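Local atomic coordinates of cellulase (Uncultured bacterium, PDB entry 3WX5), a protein that probably hydrolyses internal beta-1,4-glucosidic bonds of cellulose, acting as an endoglucanase of glycoside hydrolase family 12. Residues Gly58-Thr63 against Pro77-Gly82; Ser106-Thr111 against Ser235-Thr240; Ala120-Trp125 against His217-Gly222; Trp145-Gly150 against Pro188-Thr193. All blocks are in the same frame, centred on the assembly; numbering follows the deposited sequence.

Contact 1 of 4, residues Gly58-Thr63 against Pro77-Gly82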
# COMPACT_ATOMS: atom_id res chain seq x y z
N GLY A 58 2.96 -9.43 11.87
CA GLY A 58 3.11 -9.08 10.47
C GLY A 58 4.21 -8.08 10.19
O GLY A 58 4.42 -7.72 9.02
N ASN A 59 4.99 -7.71 11.20
CA ASN A 59 6.16 -6.84 10.97
C ASN A 59 7.08 -7.55 9.95
O ASN A 59 7.18 -8.77 9.98
CB ASN A 59 6.98 -6.60 12.25
CG ASN A 59 6.22 -5.82 13.31
OD1 ASN A 59 5.13 -5.30 13.08
ND2 ASN A 59 6.82 -5.74 14.50
N PHE A 60 7.75 -6.79 9.09
CA PHE A 60 8.69 -7.40 8.14
C PHE A 60 9.89 -6.51 7.84
O PHE A 60 9.79 -5.28 7.91
CB PHE A 60 8.00 -7.94 6.87
CG PHE A 60 7.44 -6.86 5.95
CD1 PHE A 60 8.27 -6.20 5.03
CD2 PHE A 60 6.08 -6.57 5.95
CE1 PHE A 60 7.77 -5.21 4.17
CE2 PHE A 60 5.54 -5.60 5.06
CZ PHE A 60 6.39 -4.92 4.17
N ILE A 61 11.03 -7.13 7.56
CA ILE A 61 12.21 -6.35 7.19
C ILE A 61 12.77 -6.91 5.89
O ILE A 61 12.75 -8.13 5.68
CB ILE A 61 13.27 -6.37 8.34
CG1 ILE A 61 14.51 -5.54 7.97
CG2 ILE A 61 13.68 -7.81 8.64
CD1 ILE A 61 15.38 -5.17 9.18
N LEU A 62 13.20 -6.01 4.99
CA LEU A 62 13.88 -6.44 3.74
C LEU A 62 15.29 -6.91 4.13
O LEU A 62 16.13 -6.10 4.55
CB LEU A 62 13.98 -5.28 2.74
CG LEU A 62 12.76 -5.01 1.85
CD1 LEU A 62 12.57 -6.09 0.76
CD2 LEU A 62 11.49 -4.86 2.69
N THR A 63 15.53 -8.21 4.01
CA THR A 63 16.85 -8.76 4.32
C THR A 63 17.70 -8.92 3.07
O THR A 63 18.93 -9.07 3.15
CB THR A 63 16.77 -10.12 5.05
OG1 THR A 63 16.08 -11.05 4.23
CG2 THR A 63 16.05 -9.97 6.39
N PRO A 77 6.91 -5.20 -1.64
CA PRO A 77 6.67 -5.98 -0.41
C PRO A 77 5.74 -5.21 0.52
O PRO A 77 5.91 -3.99 0.70
CB PRO A 77 8.07 -6.09 0.22
CG PRO A 77 8.84 -4.88 -0.36
CD PRO A 77 8.30 -4.73 -1.77
N ALA A 78 4.69 -5.86 1.01
CA ALA A 78 3.57 -5.14 1.63
C ALA A 78 2.79 -6.01 2.60
O ALA A 78 2.84 -7.23 2.52
CB ALA A 78 2.62 -4.62 0.53
N ILE A 79 2.03 -5.37 3.49
CA ILE A 79 1.10 -6.05 4.36
C ILE A 79 -0.29 -5.48 4.05
O ILE A 79 -0.42 -4.32 3.64
CB ILE A 79 1.45 -5.86 5.86
CG1 ILE A 79 0.43 -6.58 6.75
CG2 ILE A 79 1.66 -4.36 6.24
CD1 ILE A 79 0.94 -6.82 8.21
N TYR A 80 -1.32 -6.32 4.14
CA TYR A 80 -2.65 -5.85 3.78
C TYR A 80 -3.78 -6.47 4.57
O TYR A 80 -3.69 -7.61 5.07
CB TYR A 80 -2.90 -5.99 2.26
CG TYR A 80 -3.08 -7.39 1.73
CD1 TYR A 80 -4.34 -7.96 1.63
CD2 TYR A 80 -2.01 -8.08 1.16
CE1 TYR A 80 -4.52 -9.25 1.10
CE2 TYR A 80 -2.17 -9.35 0.60
CZ TYR A 80 -3.43 -9.93 0.58
OH TYR A 80 -3.62 -11.18 0.01
N LEU A 81 -4.88 -5.72 4.60
CA LEU A 81 -6.20 -6.21 4.95
C LEU A 81 -7.07 -6.22 3.70
O LEU A 81 -6.99 -5.30 2.88
CB LEU A 81 -6.83 -5.25 5.97
CG LEU A 81 -8.23 -5.71 6.39
CD1 LEU A 81 -8.23 -6.28 7.78
CD2 LEU A 81 -9.17 -4.53 6.27
N GLY A 82 -7.86 -7.28 3.52
CA GLY A 82 -8.76 -7.36 2.38
C GLY A 82 -8.30 -8.37 1.32
O GLY A 82 -7.75 -9.43 1.66
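Phe60 sets the CE1-CZ-CE2 end of its ring obliquely against the backbone of Pro77, Ala78 and Ile79. Its CB points toward 77-82, and the first torsion places CG between its own backbone N and carbonyl carbon (chi1 69°). CZ comes closest, 3.6 Å from Pro77 O, and it also lies near Ala78 N. On one flank, CE1 approaches Pro77 CB at 4.1 Å, the two side chains crossing at about a right angle. On the other, CE2 reaches Ile79 CB at 4.2 Å. The segments run in nearly opposite directions but belong to the two facing sheets of the beta-jelly roll of this family: 60-65 lies in the six-stranded sheet and 78-80 in the larger one, where it pairs with 215-225. Side chains of each segment therefore meet both side chains and backbone of the other, and Val38 and Phe223 add to the packing round Phe60. Leu62 crosses Pro77 at about a right angle too, and its methyl CD2 rests 4.0 Å from Pro77 CG. At the far end, Ile79 has CG1 anti to the backbone N (chi1 179°), and its CD1 lies 3.7 Å from Gly58 O. A side chain at Gly58 would run into that methyl, and the positive phi of 74° also favours glycine there.

Contact 2 of 4, residues Ser106-Thr111 against Ser235-Thr240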
# COMPACT_ATOMS: atom_id res chain seq x y z
N SER A 106 -5.80 3.77 10.00
CA SER A 106 -4.70 2.83 10.07
C SER A 106 -3.51 3.38 10.84
O SER A 106 -3.31 4.60 10.89
CB SER A 106 -4.35 2.43 8.64
OG SER A 106 -3.25 1.55 8.62
N ASN A 107 -2.82 2.50 11.57
CA ASN A 107 -1.49 2.76 12.10
C ASN A 107 -0.39 2.08 11.29
O ASN A 107 -0.58 0.96 10.80
CB ASN A 107 -1.37 2.26 13.56
CG ASN A 107 -2.49 2.75 14.45
OD1 ASN A 107 -3.16 3.74 14.17
ND2 ASN A 107 -2.70 2.04 15.56
N TRP A 108 0.80 2.68 11.27
CA TRP A 108 1.96 2.03 10.65
C TRP A 108 3.22 2.73 11.13
O TRP A 108 3.22 3.93 11.34
CB TRP A 108 1.88 2.13 9.11
CG TRP A 108 2.92 1.28 8.39
CD1 TRP A 108 3.24 -0.04 8.64
CD2 TRP A 108 3.68 1.65 7.22
NE1 TRP A 108 4.26 -0.45 7.79
CE2 TRP A 108 4.53 0.57 6.90
CE3 TRP A 108 3.74 2.82 6.44
CZ2 TRP A 108 5.34 0.57 5.76
CZ3 TRP A 108 4.59 2.83 5.33
CH2 TRP A 108 5.40 1.73 5.02
N ARG A 109 4.32 1.98 11.22
CA ARG A 109 5.62 2.58 11.51
C ARG A 109 6.63 2.00 10.53
O ARG A 109 6.63 0.81 10.26
CB ARG A 109 6.05 2.25 12.94
CG ARG A 109 7.39 2.85 13.33
CD ARG A 109 7.65 2.72 14.85
NE ARG A 109 7.98 1.35 15.23
CZ ARG A 109 9.18 0.80 15.07
NH1 ARG A 109 10.17 1.50 14.52
NH2 ARG A 109 9.40 -0.46 15.41
N LEU A 110 7.45 2.86 9.95
CA LEU A 110 8.44 2.39 9.00
C LEU A 110 9.84 2.78 9.49
O LEU A 110 10.03 3.80 10.19
CB LEU A 110 8.15 2.97 7.62
CG LEU A 110 8.24 4.51 7.55
CD1 LEU A 110 9.43 4.96 6.74
CD2 LEU A 110 6.95 5.15 7.03
N THR A 111 10.81 1.96 9.13
CA THR A 111 12.20 2.29 9.39
C THR A 111 12.86 2.57 8.04
O THR A 111 12.99 1.66 7.21
CB THR A 111 12.89 1.12 10.15
OG1 THR A 111 12.16 0.84 11.35
CG2 THR A 111 14.35 1.49 10.51
N SER A 235 6.49 -2.00 10.56
CA SER A 235 6.09 -2.41 11.93
C SER A 235 4.72 -1.89 12.35
O SER A 235 4.29 -0.83 11.91
CB SER A 235 7.13 -1.88 12.94
OG SER A 235 8.43 -2.31 12.55
N ASP A 236 4.08 -2.60 13.28
CA ASP A 236 2.96 -2.04 14.04
C ASP A 236 1.76 -1.71 13.14
O ASP A 236 1.05 -0.73 13.39
CB ASP A 236 3.38 -0.74 14.76
CG ASP A 236 4.57 -0.92 15.73
OD1 ASP A 236 4.74 -2.02 16.31
OD2 ASP A 236 5.29 0.08 15.93
N PHE A 237 1.56 -2.48 12.08
CA PHE A 237 0.44 -2.21 11.14
C PHE A 237 -0.90 -2.55 11.80
O PHE A 237 -1.05 -3.60 12.44
CB PHE A 237 0.63 -3.05 9.88
CG PHE A 237 -0.44 -2.83 8.83
CD1 PHE A 237 -0.52 -1.63 8.13
CD2 PHE A 237 -1.29 -3.87 8.47
CE1 PHE A 237 -1.43 -1.48 7.08
CE2 PHE A 237 -2.19 -3.74 7.40
CZ PHE A 237 -2.26 -2.54 6.71
N SER A 238 -1.88 -1.67 11.60
CA SER A 238 -3.25 -1.93 12.02
C SER A 238 -4.17 -1.24 11.03
O SER A 238 -3.85 -0.19 10.50
CB SER A 238 -3.47 -1.34 13.42
OG SER A 238 -4.79 -1.57 13.84
N VAL A 239 -5.29 -1.87 10.73
CA VAL A 239 -6.34 -1.18 9.98
C VAL A 239 -7.64 -1.34 10.72
O VAL A 239 -7.91 -2.42 11.25
CB VAL A 239 -6.51 -1.79 8.59
CG1 VAL A 239 -7.72 -1.12 7.90
CG2 VAL A 239 -5.23 -1.58 7.76
N THR A 240 -8.42 -0.25 10.83
CA THR A 240 -9.74 -0.35 11.45
C THR A 240 -10.81 0.18 10.49
O THR A 240 -10.79 1.35 10.09
CB THR A 240 -9.84 0.43 12.78
OG1 THR A 240 -8.85 -0.05 13.70
CG2 THR A 240 -11.24 0.21 13.43
O HOH W 1 -0.48 -0.33 15.54
O HOH W 2 9.45 -0.22 11.33
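Arg109 crosses Asp236 obliquely and reaches Ser235; its CB, CD, NE, CZ and NH2 each meet one of them. CB sits 3.7 Å from Ser235 O, the chain runs extended through CG, and chi3 (73°) then bends it. CD passes Asp236 OD2, and NE forms a salt bridge with that same oxygen at 3.1 Å. OD2 is in the guanidinium plane, whereas NE meets the carboxylate from above, the two planes being 52° apart. CZ lies 4.0 Å from Ser235 CB, and at the tip NH2 has Ser235 OG at 3.5 Å over a face of the guanidinium. Replacing Arg109 with an alanine would probably leave Asp236 OD2 without this mate and uncover Ser235 CB. Between Asn107–Ser238 and Arg109–Ser235, both hydrogen-bonded pairs of the antiparallel six-stranded sheet, the register slips by one residue in a beta bulge. Farther along the pair, Ser106 OG gives a 2.6 Å bond to Ser238 O, which Asn107 N also reaches weakly, and OG bonds Tyr122 OH in the facing sheet. A salt bridge thus joins the segments beside the bulge, at partly exposed Arg109, while on the buried face a hydroxyl links strand to strand and sheet to sheet.

Contact 3 of 4, residues Ala120-Trp125 against His217-Gly222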
# COMPACT_ATOMS: atom_id res chain seq x y z
N ALA A 120 7.87 4.62 0.93
CA ALA A 120 7.06 3.89 1.92
C ALA A 120 5.66 4.44 1.77
O ALA A 120 5.47 5.66 1.85
CB ALA A 120 7.60 4.17 3.35
N ALA A 121 4.69 3.58 1.44
CA ALA A 121 3.43 4.06 0.88
C ALA A 121 2.30 3.07 1.10
O ALA A 121 2.48 1.87 0.94
CB ALA A 121 3.58 4.38 -0.61
N TYR A 122 1.13 3.60 1.46
CA TYR A 122 -0.11 2.81 1.41
C TYR A 122 -0.48 2.62 -0.07
O TYR A 122 -0.15 3.46 -0.91
CB TYR A 122 -1.21 3.59 2.11
CG TYR A 122 -1.20 3.44 3.62
CD1 TYR A 122 -0.36 4.22 4.41
CD2 TYR A 122 -1.97 2.47 4.23
CE1 TYR A 122 -0.36 4.08 5.79
CE2 TYR A 122 -1.99 2.34 5.60
CZ TYR A 122 -1.16 3.12 6.37
OH TYR A 122 -1.16 2.99 7.75
N ASP A 123 -1.26 1.58 -0.35
CA ASP A 123 -1.74 1.28 -1.70
C ASP A 123 -3.13 0.69 -1.49
O ASP A 123 -3.25 -0.34 -0.81
CB ASP A 123 -0.78 0.23 -2.34
CG ASP A 123 -0.84 0.23 -3.86
OD1 ASP A 123 -1.35 1.22 -4.38
OD2 ASP A 123 -0.33 -0.70 -4.52
N LEU A 124 -4.18 1.40 -1.90
CA LEU A 124 -5.54 0.88 -1.75
C LEU A 124 -6.12 0.63 -3.13
O LEU A 124 -5.98 1.46 -4.03
CB LEU A 124 -6.43 1.92 -1.02
CG LEU A 124 -6.29 2.05 0.50
CD1 LEU A 124 -4.92 2.57 0.88
CD2 LEU A 124 -7.37 3.01 1.03
N TRP A 125 -6.92 -0.44 -3.26
CA TRP A 125 -7.34 -0.91 -4.57
C TRP A 125 -8.87 -0.90 -4.60
O TRP A 125 -9.51 -1.38 -3.66
CB TRP A 125 -6.81 -2.33 -4.86
CG TRP A 125 -5.36 -2.37 -5.25
CD1 TRP A 125 -4.30 -2.81 -4.50
CD2 TRP A 125 -4.80 -1.92 -6.50
NE1 TRP A 125 -3.13 -2.70 -5.21
CE2 TRP A 125 -3.40 -2.10 -6.41
CE3 TRP A 125 -5.35 -1.41 -7.68
CZ2 TRP A 125 -2.55 -1.84 -7.50
CZ3 TRP A 125 -4.49 -1.11 -8.74
CH2 TRP A 125 -3.09 -1.25 -8.61
N HIS A 217 -11.31 -2.91 -2.21
CA HIS A 217 -10.96 -4.33 -2.06
C HIS A 217 -9.89 -4.61 -1.04
O HIS A 217 -9.90 -5.65 -0.38
CB HIS A 217 -10.50 -4.89 -3.41
CG HIS A 217 -11.61 -5.05 -4.39
ND1 HIS A 217 -12.47 -6.14 -4.35
CD2 HIS A 217 -12.11 -4.21 -5.32
CE1 HIS A 217 -13.36 -6.02 -5.32
NE2 HIS A 217 -13.18 -4.85 -5.91
N ALA A 218 -8.91 -3.70 -0.93
CA ALA A 218 -7.72 -4.00 -0.15
C ALA A 218 -7.11 -2.73 0.37
O ALA A 218 -7.02 -1.76 -0.37
CB ALA A 218 -6.68 -4.73 -1.03
N VAL A 219 -6.62 -2.78 1.61
CA VAL A 219 -5.85 -1.68 2.17
C VAL A 219 -4.47 -2.27 2.49
O VAL A 219 -4.35 -3.14 3.38
CB VAL A 219 -6.49 -1.18 3.49
CG1 VAL A 219 -5.65 -0.04 4.12
CG2 VAL A 219 -7.92 -0.68 3.21
N GLU A 220 -3.44 -1.75 1.82
CA GLU A 220 -2.09 -2.31 1.93
C GLU A 220 -1.13 -1.20 2.32
O GLU A 220 -1.38 -0.03 2.03
CB GLU A 220 -1.64 -2.92 0.59
CG GLU A 220 -2.78 -3.45 -0.28
CD GLU A 220 -2.32 -4.36 -1.44
OE1 GLU A 220 -1.11 -4.37 -1.79
OE2 GLU A 220 -3.16 -5.13 -1.95
N THR A 221 -0.00 -1.57 2.91
CA THR A 221 1.11 -0.63 2.92
C THR A 221 2.42 -1.38 2.81
O THR A 221 2.46 -2.60 3.02
CB THR A 221 1.08 0.23 4.20
OG1 THR A 221 1.99 1.34 4.03
CG2 THR A 221 1.51 -0.62 5.44
N GLY A 222 3.48 -0.69 2.40
CA GLY A 222 4.75 -1.37 2.12
C GLY A 222 5.70 -0.40 1.46
O GLY A 222 5.54 0.81 1.62
O HOH W 3 -0.38 -3.44 -4.22
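Tyr122 and Thr221, Asp123 and Glu220, and Trp125 and Ala218 stand opposite one another on two antiparallel strands whose axes approach to 4.4 Å. Backbone hydrogen bonds form the frame. Ala121 and Gly222 bond each other in both directions, as do Asp123 and Glu220, while Trp125 N goes to Ala218 O and His217 N meets Trp125 O at 2.8 Å, almost straight (171°). Ala121 O also takes a weak bond from Thr221 OG1 and a hydrogen bond from Tyr76 OH. Apolar contacts occupy the face shared by Tyr122, Leu124, Val219 and Thr221. Here Thr221 makes a CH-pi contact, its CB 3.9 Å from the Tyr122 ring centroid and almost on the ring normal. With OG1 anti to the backbone N (chi1 -167°), the hydroxyl also lies over that ring face, offset toward its rim. Beside them, Leu124 CG packs 4.2 Å from Val219 CG2. Polar side chains gather on the other face. One water donates to Asp123 OD2 and, at 2.7 Å, to Glu220 OE1, and it accepts from Trp125 NE1 at 3.0 Å, thereby bridging two carboxylates and an indole. Glu220 OE2 lies at the edge of the Trp125 ring, 3.6 Å from CD1, and is held by His84 ND1; Tyr136 stacks on that indole. The apolar face looks into the jelly-roll core toward Trp108 and Phe237. The acidic and aromatic character of the other is consistent with its lining the concave substrate cleft of family 12 enzymes.

Contact 4 of 4, residues Trp145-Gly150 against Pro188-Thr193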
# COMPACT_ATOMS: atom_id res chain seq x y z
N TRP A 145 1.96 8.33 0.03
CA TRP A 145 3.42 8.21 0.16
C TRP A 145 3.85 8.98 1.41
O TRP A 145 3.60 10.17 1.52
CB TRP A 145 4.12 8.83 -1.06
CG TRP A 145 3.98 8.08 -2.39
CD1 TRP A 145 2.92 7.30 -2.81
CD2 TRP A 145 4.93 8.08 -3.47
NE1 TRP A 145 3.19 6.78 -4.07
CE2 TRP A 145 4.39 7.29 -4.51
CE3 TRP A 145 6.17 8.71 -3.67
CZ2 TRP A 145 5.08 7.03 -5.70
CZ3 TRP A 145 6.85 8.50 -4.89
CH2 TRP A 145 6.29 7.69 -5.89
N LEU A 146 4.52 8.29 2.32
CA LEU A 146 4.91 8.86 3.62
C LEU A 146 6.39 9.20 3.69
O LEU A 146 6.80 10.10 4.44
CB LEU A 146 4.57 7.89 4.75
CG LEU A 146 3.08 7.52 4.81
CD1 LEU A 146 2.88 6.43 5.84
CD2 LEU A 146 2.21 8.77 5.14
N ASN A 147 7.20 8.49 2.90
CA ASN A 147 8.65 8.64 2.97
C ASN A 147 9.26 7.99 1.71
O ASN A 147 8.56 7.31 0.96
CB ASN A 147 9.19 7.96 4.27
CG ASN A 147 10.42 8.65 4.84
OD1 ASN A 147 10.57 8.80 6.08
ND2 ASN A 147 11.32 9.05 3.96
N TRP A 148 10.49 8.33 1.38
CA TRP A 148 11.09 7.90 0.10
C TRP A 148 12.55 8.33 0.06
O TRP A 148 13.00 9.08 0.92
CB TRP A 148 10.35 8.54 -1.08
CG TRP A 148 10.45 10.05 -1.08
CD1 TRP A 148 11.48 10.82 -1.57
CD2 TRP A 148 9.49 10.96 -0.54
NE1 TRP A 148 11.21 12.15 -1.37
CE2 TRP A 148 10.01 12.27 -0.71
CE3 TRP A 148 8.26 10.80 0.12
CZ2 TRP A 148 9.35 13.40 -0.24
CZ3 TRP A 148 7.61 11.92 0.61
CH2 TRP A 148 8.18 13.21 0.43
N ARG A 149 13.27 7.84 -0.94
CA ARG A 149 14.62 8.27 -1.17
C ARG A 149 14.88 8.23 -2.64
O ARG A 149 14.39 7.34 -3.31
CB ARG A 149 15.60 7.35 -0.45
CG ARG A 149 17.04 7.77 -0.65
CD ARG A 149 18.01 6.83 0.07
NE ARG A 149 19.38 7.02 -0.41
CZ ARG A 149 20.22 7.91 0.12
NH1 ARG A 149 19.83 8.66 1.15
NH2 ARG A 149 21.46 8.01 -0.37
N GLY A 150 15.62 9.21 -3.16
CA GLY A 150 16.17 9.10 -4.50
C GLY A 150 15.39 9.84 -5.57
O GLY A 150 15.55 9.58 -6.75
N PRO A 188 8.25 14.18 4.74
CA PRO A 188 8.20 12.74 5.06
C PRO A 188 8.02 12.48 6.56
O PRO A 188 8.40 13.33 7.37
CB PRO A 188 9.54 12.20 4.55
CG PRO A 188 10.43 13.43 4.40
CD PRO A 188 9.57 14.63 4.22
N VAL A 189 7.39 11.35 6.93
CA VAL A 189 7.33 10.90 8.31
C VAL A 189 7.78 9.44 8.40
O VAL A 189 7.96 8.78 7.38
CB VAL A 189 5.88 10.96 8.87
CG1 VAL A 189 5.44 12.42 9.12
CG2 VAL A 189 4.91 10.23 7.96
N THR A 190 7.92 8.93 9.62
CA THR A 190 8.28 7.53 9.82
C THR A 190 7.16 6.76 10.51
O THR A 190 7.33 5.58 10.80
CB THR A 190 9.61 7.39 10.59
OG1 THR A 190 9.52 8.08 11.85
CG2 THR A 190 10.74 8.00 9.75
N GLU A 191 6.06 7.43 10.84
CA GLU A 191 4.97 6.75 11.51
C GLU A 191 3.68 7.53 11.31
O GLU A 191 3.70 8.74 11.15
CB GLU A 191 5.29 6.64 13.00
CG GLU A 191 4.24 5.96 13.86
CD GLU A 191 4.72 5.74 15.31
OE1 GLU A 191 5.80 6.28 15.67
OE2 GLU A 191 4.04 5.01 16.07
N VAL A 192 2.56 6.81 11.24
CA VAL A 192 1.25 7.41 11.33
C VAL A 192 0.42 6.67 12.38
O VAL A 192 0.55 5.46 12.56
CB VAL A 192 0.47 7.38 9.96
CG1 VAL A 192 1.21 8.19 8.90
CG2 VAL A 192 0.27 5.94 9.46
N THR A 193 -0.35 7.45 13.13
CA THR A 193 -1.23 6.92 14.17
C THR A 193 -2.66 7.37 13.87
O THR A 193 -2.93 8.58 13.76
CB THR A 193 -0.81 7.47 15.56
OG1 THR A 193 0.56 7.10 15.79
CG2 THR A 193 -1.69 6.87 16.66
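Leu146 and Asn147 form a classic beta bulge, both facing Ala120 in the larger sheet of the jelly roll, and at this bulge the strand receives Pro188 and Val189 of the chain leading into strand 191-196 of the other sheet. The one backbone hydrogen bond between the segments is Val189 N to Leu146 O, 2.8 Å long with 153° at the hydrogen. Pro188 CA comes to 3.1 Å from that same oxygen in a CA-H...O contact. Leu146 packs between the two sheets. Its CB touches Val189 CG2 at 4.0 Å, and farther out both methyls close on Val192, the two side chains crossing at about a right angle. Trp108 lies against Leu146 as well. Asn147 lies obliquely across Pro188, its CG 3.7 Å from Pro188 CB, and its CB is 3.4 Å from Val189 O. With an alanine in place of Asn147 the amide would be gone, which would probably open a gap beside Pro188 CB. Near the surface, partly exposed Trp148, whose ring also makes a cation-pi contact with Arg184, brings CH2 obliquely to 4.3 Å from Pro188 CD.

From the N terminus, contact 1 opens at 58-63 and closes a short loop at 77-82 before any other begins. The remaining three are nested without crossing. Residues 106-111, 120-125 and 145-150 open contacts 2, 3 and 4 in turn; 188-193 closes contact 4 first, 217-222 then closes contact 3, and 235-240 closes contact 2 outermost. Contact 2 zips strands within the six-stranded sheet and contact 3 does so within the larger one, while contacts 1 and 4 bridge the two sheets. Neighbouring contacts also touch: Asn59 bonds the backbone at Asp236, Ile79 pairs with Thr221, Tyr122 packs on Val192, and Leu110 pairs with Thr190.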